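Local coordinates for protein alpha-L-rhamnosidase (Aspergillus terreus, PDB 6GSZ) that probably hydrolyses terminal non-reducing alpha-L-rhamnose residues in alpha-L-rhamnosides, and binds calcium, at residues P131-S139 against G277-W288. Sequence-based numbering, arbitrary orientation.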
loop_
_atom_site.group_PDB
_atom_site.type_symbol
_atom_site.label_atom_id
_atom_site.label_comp_id
_atom_site.label_asym_id
_atom_site.label_seq_id
_atom_site.Cartn_x
_atom_site.Cartn_y
_atom_site.Cartn_z
ATOM N N PRO A 131 3.821 27.304 -3.661
ATOM C CA PRO A 131 5.128 26.660 -3.649
ATOM C C PRO A 131 6.277 27.655 -3.779
ATOM O O PRO A 131 6.121 28.746 -4.410
ATOM C CB PRO A 131 5.047 25.720 -4.855
ATOM C CG PRO A 131 3.585 25.355 -4.870
ATOM C CD PRO A 131 2.904 26.678 -4.638
ATOM N N ILE A 132 7.416 27.303 -3.198
ATOM C CA ILE A 132 8.608 28.113 -3.203
ATOM C C ILE A 132 9.712 27.404 -3.978
ATOM O O ILE A 132 9.923 26.189 -3.764
ATOM C CB ILE A 132 9.061 28.427 -1.772
ATOM C CG1 ILE A 132 7.990 29.232 -1.032
ATOM C CG2 ILE A 132 10.439 29.047 -1.786
ATOM C CD1 ILE A 132 7.807 30.619 -1.513
ATOM N N GLN A 133 10.384 28.112 -4.876
ATOM C CA GLN A 133 11.567 27.698 -5.554
ATOM C C GLN A 133 12.772 28.113 -4.721
ATOM O O GLN A 133 12.869 29.269 -4.332
ATOM C CB GLN A 133 11.642 28.293 -6.959
ATOM C CG GLN A 133 10.494 27.871 -7.879
ATOM C CD GLN A 133 10.459 28.597 -9.203
ATOM O OE1 GLN A 133 10.006 28.067 -10.196
ATOM N NE2 GLN A 133 10.847 29.872 -9.231
ATOM N N PHE A 134 13.719 27.205 -4.530
ATOM C CA PHE A 134 14.957 27.429 -3.833
ATOM C C PHE A 134 16.095 27.121 -4.792
ATOM O O PHE A 134 16.027 26.144 -5.521
ATOM C CB PHE A 134 15.095 26.469 -2.658
ATOM C CG PHE A 134 14.106 26.670 -1.538
ATOM C CD1 PHE A 134 14.397 27.502 -0.473
ATOM C CD2 PHE A 134 12.898 25.985 -1.509
ATOM C CE1 PHE A 134 13.490 27.706 0.560
ATOM C CE2 PHE A 134 11.982 26.181 -0.476
ATOM C CZ PHE A 134 12.290 27.020 0.577
ATOM N N ARG A 135 17.139 27.969 -4.808
ATOM C CA ARG A 135 18.224 27.689 -5.710
ATOM C C ARG A 135 19.587 28.026 -5.085
ATOM O O ARG A 135 19.722 28.877 -4.216
ATOM C CB ARG A 135 18.077 28.427 -7.046
ATOM C CG ARG A 135 18.430 29.905 -7.022
ATOM C CD ARG A 135 18.145 30.594 -8.357
ATOM N NE ARG A 135 18.796 29.985 -9.495
ATOM C CZ ARG A 135 20.050 30.155 -9.882
ATOM N NH1 ARG A 135 20.825 31.057 -9.272
ATOM N NH2 ARG A 135 20.495 29.451 -10.927
ATOM N N LYS A 136 20.594 27.336 -5.614
ATOM C CA LYS A 136 21.996 27.467 -5.209
ATOM C C LYS A 136 22.885 27.136 -6.412
ATOM O O LYS A 136 22.635 26.174 -7.140
ATOM C CB LYS A 136 22.249 26.500 -4.042
ATOM C CG LYS A 136 23.695 26.340 -3.593
ATOM C CD LYS A 136 24.273 27.503 -2.882
ATOM C CE LYS A 136 25.524 27.136 -2.109
ATOM N NZ LYS A 136 26.151 28.312 -1.474
ATOM N N GLU A 137 23.921 27.934 -6.619
ATOM C CA GLU A 137 24.983 27.616 -7.576
ATOM C C GLU A 137 26.255 27.270 -6.802
ATOM O O GLU A 137 26.475 27.755 -5.662
ATOM C CB GLU A 137 25.241 28.764 -8.553
ATOM C CG GLU A 137 24.007 29.124 -9.371
ATOM C CD GLU A 137 24.225 30.162 -10.466
ATOM O OE1 GLU A 137 25.405 30.408 -10.804
ATOM O OE2 GLU A 137 23.216 30.688 -11.009
ATOM N N PHE A 138 27.053 26.369 -7.400
ATOM C CA PHE A 138 28.269 25.852 -6.741
ATOM C C PHE A 138 29.231 25.419 -7.835
ATOM O O PHE A 138 28.857 25.337 -8.992
ATOM C CB PHE A 138 27.935 24.694 -5.789
ATOM C CG PHE A 138 27.264 23.504 -6.432
ATOM C CD1 PHE A 138 25.899 23.505 -6.642
ATOM C CD2 PHE A 138 27.990 22.369 -6.790
ATOM C CE1 PHE A 138 25.269 22.415 -7.194
ATOM C CE2 PHE A 138 27.349 21.271 -7.353
ATOM C CZ PHE A 138 25.992 21.299 -7.546
ATOM N N SER A 139 30.439 25.085 -7.410
ATOM C CA SER A 139 31.514 24.722 -8.290
ATOM C C SER A 139 32.027 23.338 -7.942
ATOM O O SER A 139 32.223 23.040 -6.761
ATOM C CB SER A 139 32.647 25.682 -8.109
ATOM O OG SER A 139 32.257 26.939 -8.551
ATOM N N GLY A 277 15.564 28.637 -16.992
ATOM C CA GLY A 277 16.957 28.654 -16.588
ATOM C C GLY A 277 17.180 28.734 -15.079
ATOM O O GLY A 277 18.323 28.788 -14.655
ATOM N N TRP A 278 16.120 28.744 -14.254
ATOM C CA TRP A 278 16.320 28.936 -12.830
ATOM C C TRP A 278 17.131 27.814 -12.179
ATOM O O TRP A 278 17.659 28.024 -11.088
ATOM C CB TRP A 278 14.979 29.179 -12.126
ATOM C CG TRP A 278 14.130 27.962 -11.971
ATOM C CD1 TRP A 278 13.249 27.460 -12.884
ATOM C CD2 TRP A 278 14.047 27.119 -10.822
ATOM N NE1 TRP A 278 12.632 26.340 -12.388
ATOM C CE2 TRP A 278 13.084 26.135 -11.117
ATOM C CE3 TRP A 278 14.645 27.126 -9.564
ATOM C CZ2 TRP A 278 12.722 25.152 -10.207
ATOM C CZ3 TRP A 278 14.245 26.182 -8.642
ATOM C CH2 TRP A 278 13.330 25.190 -8.975
ATOM N N SER A 279 17.136 26.608 -12.762
ATOM C CA SER A 279 17.922 25.515 -12.223
ATOM C C SER A 279 19.243 25.320 -12.973
ATOM O O SER A 279 19.811 24.248 -12.937
ATOM C CB SER A 279 17.121 24.228 -12.153
ATOM O OG SER A 279 16.868 23.684 -13.433
ATOM N N GLN A 280 19.721 26.375 -13.662
ATOM C CA GLN A 280 20.967 26.353 -14.387
ATOM C C GLN A 280 21.820 27.567 -14.014
ATOM O O GLN A 280 21.346 28.572 -13.492
ATOM C CB GLN A 280 20.722 26.372 -15.888
ATOM C CG GLN A 280 20.088 25.082 -16.359
ATOM C CD GLN A 280 19.357 25.248 -17.662
ATOM O OE1 GLN A 280 18.199 25.698 -17.710
ATOM N NE2 GLN A 280 20.036 24.864 -18.718
ATOM N N VAL A 281 23.113 27.437 -14.253
ATOM C CA VAL A 281 24.028 28.569 -13.973
ATOM C C VAL A 281 23.797 29.717 -14.953
ATOM O O VAL A 281 23.141 29.577 -15.972
ATOM C CB VAL A 281 25.497 28.136 -13.965
ATOM C CG1 VAL A 281 25.689 27.064 -12.942
ATOM C CG2 VAL A 281 25.982 27.685 -15.331
ATOM N N GLY A 282 24.317 30.880 -14.579
ATOM C CA GLY A 282 24.207 32.057 -15.432
ATOM C C GLY A 282 22.816 32.656 -15.418
ATOM O O GLY A 282 22.471 33.472 -16.289
ATOM N N PHE A 283 22.031 32.333 -14.389
ATOM C CA PHE A 283 20.658 32.767 -14.278
ATOM C C PHE A 283 20.581 34.182 -13.716
ATOM O O PHE A 283 21.359 34.524 -12.822
ATOM C CB PHE A 283 19.929 31.804 -13.338
ATOM C CG PHE A 283 18.486 32.149 -13.080
ATOM C CD1 PHE A 283 17.558 32.053 -14.114
ATOM C CD2 PHE A 283 18.059 32.529 -11.818
ATOM C CE1 PHE A 283 16.228 32.370 -13.890
ATOM C CE2 PHE A 283 16.728 32.815 -11.595
ATOM C CZ PHE A 283 15.820 32.731 -12.635
ATOM N N ASN A 284 19.579 34.940 -14.174
ATOM C CA ASN A 284 19.269 36.269 -13.641
ATOM C C ASN A 284 18.413 36.098 -12.385
ATOM O O ASN A 284 17.217 35.957 -12.495
ATOM C CB ASN A 284 18.472 37.136 -14.635
ATOM C CG ASN A 284 18.051 38.473 -14.054
ATOM O OD1 ASN A 284 18.610 38.920 -13.044
ATOM N ND2 ASN A 284 17.090 39.137 -14.700
ATOM N N SER A 285 19.024 36.174 -11.209
ATOM C CA SER A 285 18.294 35.966 -9.968
ATOM C C SER A 285 17.908 37.299 -9.320
ATOM O O SER A 285 17.612 37.334 -8.127
ATOM C CB SER A 285 19.093 35.134 -9.021
ATOM O OG SER A 285 20.199 35.869 -8.555
ATOM N N THR A 286 17.925 38.388 -10.108
ATOM C CA THR A 286 17.374 39.637 -9.694
ATOM C C THR A 286 15.933 39.427 -9.271
ATOM O O THR A 286 15.127 38.745 -9.965
ATOM C CB THR A 286 17.420 40.690 -10.805
ATOM O OG1 THR A 286 18.833 40.799 -11.000
ATOM C CG2 THR A 286 16.750 42.010 -10.447
ATOM N N GLY A 287 15.619 39.992 -8.119
ATOM C CA GLY A 287 14.285 39.890 -7.617
ATOM C C GLY A 287 14.066 38.670 -6.751
ATOM O O GLY A 287 13.038 38.628 -6.087
ATOM N N TRP A 288 15.003 37.710 -6.739
ATOM C CA TRP A 288 14.901 36.600 -5.812
ATOM C C TRP A 288 15.216 37.098 -4.403
ATOM O O TRP A 288 15.980 38.061 -4.192
ATOM C CB TRP A 288 15.769 35.404 -6.231
ATOM C CG TRP A 288 15.229 34.640 -7.396
ATOM C CD1 TRP A 288 14.747 35.129 -8.566
ATOM C CD2 TRP A 288 15.031 33.210 -7.478
ATOM N NE1 TRP A 288 14.279 34.142 -9.381
ATOM C CE2 TRP A 288 14.429 32.950 -8.735
ATOM C CE3 TRP A 288 15.258 32.116 -6.628
ATOM C CZ2 TRP A 288 14.083 31.656 -9.146
ATOM C CZ3 TRP A 288 14.896 30.850 -7.026
ATOM C CH2 TRP A 288 14.322 30.624 -8.273
HETATM O O HOH W 1 26.552 31.614 -12.846
#
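Arg135 reaches from strand 132-140 into loop 277-288, its aliphatic part sharing Trp288 before the polar end finds other partners. CB lies 4.0 Å from CZ3 of Trp288 and near the edge of the Trp278 ring. CG passes outside the CZ3 rim and CD lies over the face of Trp288, 3.7 Å from the centroid of the six-membered ring in a CH-pi contact. Here the chain bends (chi3 -56°) and carries NE toward the backbone of Trp278: NE donates to Trp278 O at 2.8 Å in a nearly straight bond, and NH2 adds a longer one to the same oxygen from above its carbonyl plane. The guanidinium stands nearly perpendicular to the Trp288 indole. CB and CD2 of Phe283 lie over one guanidinium face, CD2 3.5 Å from NE, the ring inclined 39° to it. At the tip, NH1 and NH2 both grip OE2 of Glu137, two residues along the strand, in an end-on salt bridge. OE1 of that carboxylate accepts from a water 2.6 Å away, which in turn accepts from Gly282 N, a second link to the loop. Farther back, Gln133 slips between two indoles: its amide stacks on Trp278, planes 21° apart, with CG over the six-membered ring, while NE2 approaches CH2 of Trp288 at 3.7 Å. Strands 196-205 and 252-254 flank strand 132-140 in the antiparallel sheet, and its alternate residues Gln133, Arg135 and Glu137 point from one sheet face toward the loop. Glu137 OE2 probably offsets the charge of the buried Arg135, while Trp278 O joins the loop backbone to the strand.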